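Side-chain contacts in putative oxidoreductase FAD-binding subunit (Sulfolobus tokodaii, PDB 4ZOH), which binds FAD as the flavoprotein subunit of a putative oxidoreductase and probably passes electrons through the flavin, as in molybdopterin dehydrogenases: residues A122-D127 / N142-A147; S109-D114 / E159-I164; P4-V9 / P38-R43. All coordinates share one frame; numbering follows the deposited sequence.

All three contacts lie in the FAD-binding part of the chain, but only interaction 2 touches the cofactor. Interaction 3 closes first along the sequence, bringing the strand 7-10 region onto helix 36-41. Interaction 2 then joins helix 106-112 to strand 160-167, and interaction 1, formed by helices 119-125 and 143-146, falls between its two halves. Interactions 1 and 2 have centres about 12 Å apart and share one apolar core, where Leu-123 and Phe-146 touch Ile-110. Interaction 3 lies about 19 Å from interaction 2, centre to centre, and meets it through Met-39 and His-112. Interaction 2 contacts the adenine, and interaction 1 packs beside interaction 2 on the side chain of Ile-110.

Interaction 1: residues A122-D127 / N142-A147; sequences ALIAMD and NFKSFA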
loop_
_atom_site.group_PDB
_atom_site.type_symbol
_atom_site.label_atom_id
_atom_site.label_comp_id
_atom_site.label_asym_id
_atom_site.label_seq_id
_atom_site.Cartn_x
_atom_site.Cartn_y
_atom_site.Cartn_z
ATOM N N ALA B 122 -37.589 8.366 36.327
ATOM C CA ALA B 122 -38.326 9.618 36.179
ATOM C C ALA B 122 -39.744 9.374 35.673
ATOM O O ALA B 122 -40.660 10.001 36.163
ATOM C CB ALA B 122 -37.598 10.651 35.304
ATOM N N LEU B 123 -39.929 8.461 34.718
ATOM C CA LEU B 123 -41.228 8.319 34.103
ATOM C C LEU B 123 -42.226 7.653 35.095
ATOM O O LEU B 123 -43.406 7.921 35.079
ATOM C CB LEU B 123 -41.133 7.540 32.793
ATOM C CG LEU B 123 -40.451 8.225 31.571
ATOM C CD1 LEU B 123 -40.275 7.243 30.421
ATOM C CD2 LEU B 123 -41.119 9.483 31.034
ATOM N N ILE B 124 -41.755 6.753 35.935
ATOM C CA ILE B 124 -42.684 6.117 36.881
ATOM C C ILE B 124 -43.113 7.119 37.941
ATOM O O ILE B 124 -44.262 7.118 38.353
ATOM C CB ILE B 124 -42.162 4.770 37.455
ATOM C CG1 ILE B 124 -43.307 3.949 38.082
ATOM C CG2 ILE B 124 -41.043 4.968 38.428
ATOM C CD1 ILE B 124 -43.929 2.946 37.140
ATOM N N ALA B 125 -42.174 7.995 38.313
ATOM C CA ALA B 125 -42.375 9.036 39.322
ATOM C C ALA B 125 -43.328 10.092 38.822
ATOM O O ALA B 125 -44.109 10.662 39.589
ATOM C CB ALA B 125 -41.063 9.671 39.690
ATOM N N MET B 126 -43.243 10.356 37.524
ATOM C CA MET B 126 -44.060 11.340 36.881
ATOM C C MET B 126 -45.488 10.844 36.509
ATOM O O MET B 126 -46.304 11.646 36.067
ATOM C CB MET B 126 -43.293 11.843 35.669
ATOM C CG MET B 126 -42.101 12.688 36.053
ATOM S SD MET B 126 -41.059 13.153 34.658
ATOM C CE MET B 126 -41.652 14.833 34.238
ATOM N N ASP B 127 -45.797 9.555 36.683
ATOM C CA ASP B 127 -47.061 8.990 36.096
ATOM C C ASP B 127 -47.171 9.326 34.599
ATOM O O ASP B 127 -48.253 9.676 34.078
ATOM C CB ASP B 127 -48.390 9.370 36.830
ATOM C CG ASP B 127 -48.304 9.280 38.362
ATOM O OD1 ASP B 127 -47.871 8.232 38.889
ATOM O OD2 ASP B 127 -48.643 10.294 39.031
ATOM N N ASN B 142 -50.679 3.791 30.734
ATOM C CA ASN B 142 -49.870 4.329 31.832
ATOM C C ASN B 142 -48.497 3.721 31.744
ATOM O O ASN B 142 -48.388 2.495 31.463
ATOM C CB ASN B 142 -50.483 3.937 33.189
ATOM C CG ASN B 142 -51.734 4.723 33.496
ATOM O OD1 ASN B 142 -51.745 5.959 33.432
ATOM N ND2 ASN B 142 -52.805 4.008 33.794
ATOM N N PHE B 143 -47.465 4.546 32.009
ATOM C CA PHE B 143 -46.086 4.026 31.917
ATOM C C PHE B 143 -46.009 2.719 32.699
ATOM O O PHE B 143 -45.376 1.753 32.211
ATOM C CB PHE B 143 -44.948 5.019 32.317
ATOM C CG PHE B 143 -43.571 4.408 32.193
ATOM C CD1 PHE B 143 -42.968 4.253 30.928
ATOM C CD2 PHE B 143 -42.907 3.904 33.313
ATOM C CE1 PHE B 143 -41.733 3.622 30.803
ATOM C CE2 PHE B 143 -41.669 3.290 33.210
ATOM C CZ PHE B 143 -41.077 3.146 31.945
ATOM N N LYS B 144 -46.701 2.651 33.855
ATOM C CA LYS B 144 -46.568 1.480 34.724
ATOM C C LYS B 144 -46.994 0.188 34.067
ATOM O O LYS B 144 -46.365 -0.861 34.283
ATOM C CB LYS B 144 -47.281 1.619 36.083
ATOM C CG LYS B 144 -46.968 0.409 36.965
ATOM C CD LYS B 144 -47.917 0.284 38.139
ATOM C CE LYS B 144 -47.381 -0.722 39.123
ATOM N NZ LYS B 144 -48.041 -0.442 40.425
ATOM N N SER B 145 -48.053 0.266 33.272
ATOM C CA SER B 145 -48.585 -0.903 32.588
ATOM C C SER B 145 -47.817 -1.215 31.314
ATOM O O SER B 145 -47.803 -2.370 30.881
ATOM C CB SER B 145 -50.061 -0.683 32.232
ATOM O OG SER B 145 -50.771 -0.147 33.344
ATOM N N PHE B 146 -47.216 -0.184 30.707
ATOM C CA PHE B 146 -46.453 -0.351 29.470
ATOM C C PHE B 146 -45.208 -1.222 29.715
ATOM O O PHE B 146 -44.857 -2.108 28.904
ATOM C CB PHE B 146 -46.108 1.007 28.891
ATOM C CG PHE B 146 -45.261 0.949 27.661
ATOM C CD1 PHE B 146 -45.828 0.649 26.418
ATOM C CD2 PHE B 146 -43.890 1.235 27.730
ATOM C CE1 PHE B 146 -45.043 0.595 25.262
ATOM C CE2 PHE B 146 -43.106 1.176 26.586
ATOM C CZ PHE B 146 -43.685 0.877 25.352
ATOM N N ALA B 147 -44.605 -1.024 30.876
ATOM C CA ALA B 147 -43.402 -1.733 31.233
ATOM C C ALA B 147 -43.705 -3.100 31.834
ATOM O O ALA B 147 -43.568 -3.319 33.025
ATOM C CB ALA B 147 -42.501 -0.860 32.119
#
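Phe-143 sends CG trans to its backbone N (chi1 -180°), which carries the ring out from helix 143-146 to helix 119-125, while Leu-123 turns CG trans to its carbonyl carbon instead (chi1 -71°), which brings its CD1 to within 3.9 Å of Phe-143 CE1. Leu-123 CB, whose bond from the backbone is aimed at the other helix, sits 4.0 Å from the centroid of the Phe-143 ring and only 11° off the ring normal, a CH-pi contact over the middle of one face. The two side chains cross at about a right angle. Ile-124 approaches the ring at CD2, on the other side of CG: its CD1 lies 4.1 Å from Phe-143 CD2. The same methyl ends against the start of the Lys-144 side chain, 3.8 Å from Lys-144 CB, whereas the ammonium end of that lysine leads away. Beyond the two segments, Ile-110 of helix 106-112 touches both Leu-123 and Phe-143, and Leu-123 also packs on Ile-164 and Val-166 of strand 160-167. Helix 119-125 finishes in a Schellman motif at Asp-127, whose carboxylate forms salt bridges with Arg-206 and Arg-218. The charged groups thus keep to the margin, and between the two helices the contact is almost wholly apolar: its hold comes from dispersion and from burial of a ring face, and its fit probably depends on shape.

Interaction 2: residues S109-D114 / E159-I164; sequences SISHLD and ELVTEI. With FAD (flavin-adenine dinucleotide), chain H.
Helix 106-112 points its last turn at strand 160-167, with the backbones closest at Ser-111 and Val-161, whose CA atoms are 7.4 Å apart. Ile-110 and Ile-164 reach toward each other tip to tip, Ile-110 CD1 standing 3.7 Å from Ile-164 CG1. This follows from the Ile-110 torsion (chi1 73°), which places CG1 between the backbone N and the carbonyl carbon. Val-161 adds a looser apolar touch on the same methyl, and its other branch, CG2, lies 3.4 Å from Ser-111 OG. That hydroxyl is satisfied by a hydrogen bond with the carbonyl of Gly-107, one turn back in the helix. Next to these residues the strand presents its backbone to the adenine of FAD, in the FAD-binding fold of the molybdopterin dehydrogenase family. FAD N6A gives a nearly straight hydrogen bond to Val-161 O, 3.0 Å long with an angle of 170° at the hydrogen, and Val-161 N returns a weak, bent one to FAD N1A (126°). The base is thereby read along its amino and ring-nitrogen edge by peptide groups. It is also sandwiched: Leu-160 CD2 lies over one face, 3.5 Å from FAD N1A, and Ser-111 CB over the other, 3.4 Å from FAD N3A. The next residue, His-112, rests its CB near the ribose, 4.0 Å from FAD C4B, while the imidazole ring meets Phe-151 edge-to-face.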
loop_
_atom_site.group_PDB
_atom_site.type_symbol
_atom_site.label_atom_id
_atom_site.label_comp_id
_atom_site.label_asym_id
_atom_site.label_seq_id
_atom_site.Cartn_x
_atom_site.Cartn_y
_atom_site.Cartn_z
ATOM N N SER B 109 -35.649 4.211 24.029
ATOM C CA SER B 109 -35.198 3.802 25.383
ATOM C C SER B 109 -36.326 2.993 26.083
ATOM O O SER B 109 -36.086 1.882 26.646
ATOM C CB SER B 109 -34.823 5.059 26.170
ATOM O OG SER B 109 -34.491 4.732 27.476
ATOM N N ILE B 110 -37.553 3.514 25.985
ATOM C CA ILE B 110 -38.678 2.877 26.644
ATOM C C ILE B 110 -39.191 1.676 25.869
ATOM O O ILE B 110 -39.781 0.790 26.484
ATOM C CB ILE B 110 -39.827 3.848 27.023
ATOM C CG1 ILE B 110 -40.642 4.324 25.827
ATOM C CG2 ILE B 110 -39.344 5.043 27.875
ATOM C CD1 ILE B 110 -41.883 5.091 26.298
ATOM N N SER B 111 -38.988 1.627 24.537
ATOM C CA SER B 111 -39.361 0.398 23.806
ATOM C C SER B 111 -38.348 -0.710 24.076
ATOM O O SER B 111 -38.667 -1.880 24.044
ATOM C CB SER B 111 -39.553 0.637 22.333
ATOM O OG SER B 111 -40.479 1.700 22.120
ATOM N N HIS B 112 -37.143 -0.322 24.469
ATOM C CA HIS B 112 -36.099 -1.296 24.748
ATOM C C HIS B 112 -36.172 -1.884 26.159
ATOM O O HIS B 112 -35.984 -3.098 26.325
ATOM C CB HIS B 112 -34.720 -0.650 24.461
ATOM C CG HIS B 112 -33.561 -1.536 24.787
ATOM N ND1 HIS B 112 -33.344 -2.744 24.146
ATOM C CD2 HIS B 112 -32.533 -1.372 25.657
ATOM C CE1 HIS B 112 -32.252 -3.300 24.641
ATOM N NE2 HIS B 112 -31.728 -2.479 25.542
ATOM N N LEU B 113 -36.410 -1.023 27.168
ATOM C CA LEU B 113 -36.637 -1.457 28.583
ATOM C C LEU B 113 -35.501 -2.162 29.299
ATOM O O LEU B 113 -35.711 -3.153 30.020
ATOM C CB LEU B 113 -37.910 -2.283 28.760
ATOM C CG LEU B 113 -39.228 -1.516 28.698
ATOM C CD1 LEU B 113 -40.319 -2.507 29.085
ATOM C CD2 LEU B 113 -39.257 -0.298 29.639
ATOM N N ASP B 114 -34.294 -1.638 29.130
ATOM C CA ASP B 114 -33.215 -2.093 29.982
ATOM C C ASP B 114 -33.556 -1.737 31.446
ATOM O O ASP B 114 -33.848 -0.588 31.734
ATOM C CB ASP B 114 -31.901 -1.437 29.580
ATOM C CG ASP B 114 -30.736 -2.037 30.280
ATOM O OD1 ASP B 114 -30.605 -1.948 31.541
ATOM O OD2 ASP B 114 -29.949 -2.620 29.547
ATOM N N GLU B 159 -47.151 -2.093 15.939
ATOM C CA GLU B 159 -47.256 -0.753 16.604
ATOM C C GLU B 159 -45.984 -0.058 17.033
ATOM O O GLU B 159 -45.012 -0.700 17.356
ATOM C CB GLU B 159 -48.298 -0.749 17.723
ATOM C CG GLU B 159 -48.531 -2.096 18.354
ATOM C CD GLU B 159 -49.490 -2.049 19.526
ATOM O OE1 GLU B 159 -49.134 -2.650 20.568
ATOM O OE2 GLU B 159 -50.573 -1.416 19.400
ATOM N N LEU B 160 -46.019 1.270 17.041
ATOM C CA LEU B 160 -44.931 2.069 17.511
ATOM C C LEU B 160 -45.361 3.056 18.593
ATOM O O LEU B 160 -46.358 3.737 18.442
ATOM C CB LEU B 160 -44.336 2.884 16.340
ATOM C CG LEU B 160 -43.698 2.059 15.187
ATOM C CD1 LEU B 160 -43.415 2.977 14.015
ATOM C CD2 LEU B 160 -42.447 1.298 15.626
ATOM N N VAL B 161 -44.528 3.223 19.617
ATOM C CA VAL B 161 -44.570 4.433 20.423
ATOM C C VAL B 161 -44.432 5.701 19.586
ATOM O O VAL B 161 -43.447 5.890 18.839
ATOM C CB VAL B 161 -43.480 4.378 21.503
ATOM C CG1 VAL B 161 -43.517 5.626 22.404
ATOM C CG2 VAL B 161 -43.625 3.085 22.292
ATOM N N THR B 162 -45.378 6.619 19.725
ATOM C CA THR B 162 -45.248 7.850 18.993
ATOM C C THR B 162 -45.057 9.054 19.900
ATOM O O THR B 162 -44.566 10.138 19.420
ATOM C CB THR B 162 -46.461 8.100 18.061
ATOM O OG1 THR B 162 -47.689 7.915 18.791
ATOM C CG2 THR B 162 -46.432 7.143 16.899
ATOM N N GLU B 163 -45.426 8.884 21.184
ATOM C CA GLU B 163 -45.481 10.030 22.135
ATOM C C GLU B 163 -45.409 9.617 23.572
ATOM O O GLU B 163 -45.958 8.591 23.966
ATOM C CB GLU B 163 -46.716 10.884 21.918
ATOM C CG GLU B 163 -46.749 12.207 22.653
ATOM C CD GLU B 163 -48.042 12.949 22.323
ATOM O OE1 GLU B 163 -49.115 12.491 22.750
ATOM O OE2 GLU B 163 -48.004 13.974 21.620
ATOM N N ILE B 164 -44.683 10.415 24.337
ATOM C CA ILE B 164 -44.645 10.275 25.774
ATOM C C ILE B 164 -45.281 11.539 26.317
ATOM O O ILE B 164 -44.963 12.682 25.822
ATOM C CB ILE B 164 -43.200 10.072 26.346
ATOM C CG1 ILE B 164 -42.612 8.698 25.966
ATOM C CG2 ILE B 164 -43.241 10.046 27.881
ATOM C CD1 ILE B 164 -42.327 8.473 24.482
HETATM P PA FAD H . -32.974 1.960 19.046
HETATM O O1A FAD H . -31.678 1.312 19.399
HETATM O O2A FAD H . -33.222 2.507 17.705
HETATM O O5B FAD H . -34.146 0.962 19.314
HETATM C C5B FAD H . -34.180 0.197 20.557
HETATM C C4B FAD H . -35.488 -0.771 20.545
HETATM O O4B FAD H . -36.756 -0.021 20.364
HETATM C C3B FAD H . -35.407 -1.661 19.311
HETATM O O3B FAD H . -35.883 -2.943 19.640
HETATM C C2B FAD H . -36.275 -0.957 18.242
HETATM O O2B FAD H . -36.817 -1.835 17.248
HETATM C C1B FAD H . -37.396 -0.419 19.063
HETATM N N9A FAD H . -37.926 0.919 18.829
HETATM C C8A FAD H . -37.266 2.061 18.649
HETATM N N7A FAD H . -38.155 3.078 18.565
HETATM C C5A FAD H . -39.393 2.547 18.705
HETATM C C6A FAD H . -40.697 3.087 18.728
HETATM N N6A FAD H . -40.828 4.404 18.599
HETATM N N1A FAD H . -41.756 2.269 18.876
HETATM C C2A FAD H . -41.608 0.934 19.079
HETATM N N3A FAD H . -40.385 0.395 19.055
HETATM C C4A FAD H . -39.257 1.174 18.876
HETATM N N1 FAD H . -29.342 4.289 28.314
HETATM C C2 FAD H . -29.623 4.712 29.609
HETATM O O2 FAD H . -30.778 4.752 29.982
HETATM N N3 FAD H . -28.626 5.086 30.458
HETATM C C4 FAD H . -27.329 5.032 30.070
HETATM O O4 FAD H . -26.468 5.427 30.864
HETATM C C4X FAD H . -27.022 4.573 28.771
HETATM N N5 FAD H . -25.705 4.523 28.370
HETATM C C5X FAD H . -25.411 4.034 27.062
HETATM C C6 FAD H . -24.074 3.929 26.694
HETATM C C7 FAD H . -23.742 3.485 25.404
HETATM C C7M FAD H . -22.237 3.401 25.066
HETATM C C8 FAD H . -24.760 3.113 24.503
HETATM C C8M FAD H . -24.471 2.580 23.073
HETATM C C9 FAD H . -26.111 3.171 24.893
HETATM C C9A FAD H . -26.433 3.652 26.165
HETATM N N10 FAD H . -27.774 3.733 26.601
HETATM C C10 FAD H . -28.033 4.204 27.902
HETATM C "C1'" FAD H . -28.895 3.346 25.751
HETATM C "C2'" FAD H . -29.373 4.528 24.888
HETATM O "O2'" FAD H . -30.078 5.448 25.748
HETATM C "C3'" FAD H . -30.249 4.076 23.685
HETATM O "O3'" FAD H . -30.316 5.213 22.821
HETATM C "C4'" FAD H . -31.660 3.671 24.077
HETATM O "O4'" FAD H . -31.573 2.675 25.096
HETATM C "C5'" FAD H . -32.462 3.115 22.879
HETATM O "O5'" FAD H . -32.963 4.279 22.171
HETATM P P FAD H . -32.693 4.434 20.626
HETATM O O1P FAD H . -33.538 5.559 20.125
HETATM O O2P FAD H . -31.239 4.511 20.358
HETATM O O3P FAD H . -33.331 3.068 20.156
#

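Interaction 3: residues P4-V9 / P38-R43; sequences PKFGYV and PMLKLR
Apolar packing between Phe-6 and Leu-40 is one kind of contact here. Phe-6 CE2 and Leu-40 CD1 stand 4.0 Å apart, and the two side chains cross at about a right angle. Phe-6 holds its CG between the backbone N and the carbonyl carbon (chi1 54°), a torsion that swings the ring off the incoming chain and over to helix 36-41. Leu-40 is enclosed further by Pro-3, Ile-45 and Pro-47, and Phe-6 also touches Ile-50 of strand 49-52, so the pair belongs to a wider apolar patch.

A second kind sets the proline ring against backbone and aliphatic carbon. Pro-4 CD makes a packing contact at 3.4 Å with Leu-40 O, which accepts the 2.8 Å hydrogen bond from Arg-43 N as the helix closes in a Schellman motif. Pro-4 CD is 3.8 Å from Arg-43 CG, and the proline and arginine side chains slide past each other in opposite directions.

In a third, the charged group enters by its flat side. Arg-43 runs extended from CG to NE, and Pro-4 CA lies 4.1 Å above the centre of the guanidinium plane. The hydrogen bond of Arg-43 NE to Tyr-2 O probably helps to fix its rotation, and NH1 forms salt bridges with an acidic side chain of a neighbouring protein chain.

These contacts lay the chain leading into strand 7-10, outermost of its sheet within this chain, against the C-terminal end of helix 36-41. That strand pairs in parallel with 49-52 in the small three-stranded sheet of the FAD-binding domain, and through Tyr-8 and Val-9 it forms an antiparallel ladder with a strand of a second neighbouring chain, different from the one that binds Arg-43, a sheet continued across a subunit interface.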
loop_
_atom_site.group_PDB
_atom_site.type_symbol
_atom_site.label_atom_id
_atom_site.label_comp_id
_atom_site.label_asym_id
_atom_site.label_seq_id
_atom_site.Cartn_x
_atom_site.Cartn_y
_atom_site.Cartn_z
ATOM N N PRO B 4 -25.490 -9.413 11.588
ATOM C CA PRO B 4 -25.860 -10.416 10.614
ATOM C C PRO B 4 -26.541 -9.702 9.437
ATOM O O PRO B 4 -26.897 -8.500 9.534
ATOM C CB PRO B 4 -26.872 -11.339 11.385
ATOM C CG PRO B 4 -27.417 -10.484 12.466
ATOM C CD PRO B 4 -26.465 -9.326 12.708
ATOM N N LYS B 5 -26.727 -10.431 8.323
ATOM C CA LYS B 5 -27.415 -9.843 7.133
ATOM C C LYS B 5 -28.852 -9.635 7.478
ATOM O O LYS B 5 -29.442 -10.494 8.112
ATOM C CB LYS B 5 -27.363 -10.773 5.923
ATOM C CG LYS B 5 -25.951 -11.163 5.530
ATOM C CD LYS B 5 -25.882 -11.667 4.092
ATOM C CE LYS B 5 -24.460 -12.135 3.882
ATOM N NZ LYS B 5 -24.296 -12.712 2.540
ATOM N N PHE B 6 -29.431 -8.545 6.992
ATOM C CA PHE B 6 -30.808 -8.301 7.178
ATOM C C PHE B 6 -31.242 -7.370 6.046
ATOM O O PHE B 6 -30.400 -6.687 5.439
ATOM C CB PHE B 6 -31.082 -7.709 8.578
ATOM C CG PHE B 6 -30.259 -6.462 8.908
ATOM C CD1 PHE B 6 -30.537 -5.234 8.300
ATOM C CD2 PHE B 6 -29.181 -6.542 9.836
ATOM C CE1 PHE B 6 -29.769 -4.112 8.614
ATOM C CE2 PHE B 6 -28.427 -5.415 10.174
ATOM C CZ PHE B 6 -28.727 -4.204 9.581
ATOM N N GLY B 7 -32.538 -7.385 5.722
ATOM C CA GLY B 7 -33.088 -6.456 4.784
ATOM C C GLY B 7 -33.373 -5.146 5.481
ATOM O O GLY B 7 -33.327 -5.068 6.700
ATOM N N TYR B 8 -33.691 -4.125 4.703
ATOM C CA TYR B 8 -33.881 -2.797 5.191
ATOM C C TYR B 8 -34.985 -2.118 4.405
ATOM O O TYR B 8 -35.068 -2.269 3.163
ATOM C CB TYR B 8 -32.598 -1.992 4.961
ATOM C CG TYR B 8 -32.416 -0.709 5.776
ATOM C CD1 TYR B 8 -31.900 -0.762 7.076
ATOM C CD2 TYR B 8 -32.699 0.524 5.235
ATOM C CE1 TYR B 8 -31.673 0.400 7.810
ATOM C CE2 TYR B 8 -32.486 1.687 5.957
ATOM C CZ TYR B 8 -31.971 1.590 7.247
ATOM O OH TYR B 8 -31.735 2.697 7.971
ATOM N N VAL B 9 -35.771 -1.303 5.121
ATOM C CA VAL B 9 -36.952 -0.600 4.571
ATOM C C VAL B 9 -36.851 0.856 4.911
ATOM O O VAL B 9 -36.629 1.205 6.090
ATOM C CB VAL B 9 -38.263 -1.106 5.233
ATOM C CG1 VAL B 9 -39.490 -0.477 4.590
ATOM C CG2 VAL B 9 -38.339 -2.618 5.209
ATOM N N PRO B 38 -26.015 -1.948 18.697
ATOM C CA PRO B 38 -25.088 -2.725 19.528
ATOM C C PRO B 38 -25.517 -4.218 19.638
ATOM O O PRO B 38 -24.667 -5.096 19.640
ATOM C CB PRO B 38 -25.135 -1.980 20.890
ATOM C CG PRO B 38 -25.501 -0.551 20.490
ATOM C CD PRO B 38 -26.480 -0.712 19.386
ATOM N N MET B 39 -26.823 -4.467 19.722
ATOM C CA MET B 39 -27.385 -5.835 19.758
ATOM C C MET B 39 -27.210 -6.576 18.400
ATOM O O MET B 39 -26.925 -7.787 18.400
ATOM C CB MET B 39 -28.870 -5.810 20.129
ATOM C CG MET B 39 -29.206 -5.596 21.619
ATOM S SD MET B 39 -30.982 -5.832 22.008
ATOM C CE MET B 39 -31.278 -7.560 21.658
ATOM N N LEU B 40 -27.401 -5.876 17.268
ATOM C CA LEU B 40 -27.054 -6.463 15.940
ATOM C C LEU B 40 -25.611 -6.859 15.917
ATOM O O LEU B 40 -25.285 -7.999 15.604
ATOM C CB LEU B 40 -27.382 -5.532 14.773
ATOM C CG LEU B 40 -28.907 -5.306 14.683
ATOM C CD1 LEU B 40 -29.214 -4.022 13.887
ATOM C CD2 LEU B 40 -29.645 -6.522 14.140
ATOM N N LYS B 41 -24.746 -5.941 16.309
ATOM C CA LYS B 41 -23.302 -6.199 16.305
ATOM C C LYS B 41 -22.831 -7.417 17.138
ATOM O O LYS B 41 -21.762 -8.030 16.826
ATOM C CB LYS B 41 -22.580 -4.938 16.724
ATOM C CG LYS B 41 -22.853 -3.756 15.783
ATOM C CD LYS B 41 -21.591 -2.962 15.800
ATOM C CE LYS B 41 -21.628 -1.902 16.821
ATOM N NZ LYS B 41 -20.211 -1.500 16.999
ATOM N N LEU B 42 -23.587 -7.778 18.189
ATOM C CA LEU B 42 -23.207 -8.948 18.999
ATOM C C LEU B 42 -23.989 -10.170 18.575
ATOM O O LEU B 42 -23.848 -11.272 19.185
ATOM C CB LEU B 42 -23.468 -8.703 20.501
ATOM C CG LEU B 42 -22.528 -7.681 21.155
ATOM C CD1 LEU B 42 -23.182 -7.233 22.448
ATOM C CD2 LEU B 42 -21.062 -8.122 21.346
ATOM N N ARG B 43 -24.875 -9.942 17.608
ATOM C CA ARG B 43 -25.725 -10.965 17.011
ATOM C C ARG B 43 -26.673 -11.606 18.035
ATOM O O ARG B 43 -26.984 -12.795 17.978
ATOM C CB ARG B 43 -24.892 -11.994 16.212
ATOM C CG ARG B 43 -24.201 -11.345 14.995
ATOM C CD ARG B 43 -23.605 -12.353 14.040
ATOM N NE ARG B 43 -22.745 -11.615 13.116
ATOM C CZ ARG B 43 -22.331 -12.067 11.929
ATOM N NH1 ARG B 43 -22.691 -13.280 11.497
ATOM N NH2 ARG B 43 -21.552 -11.305 11.187
#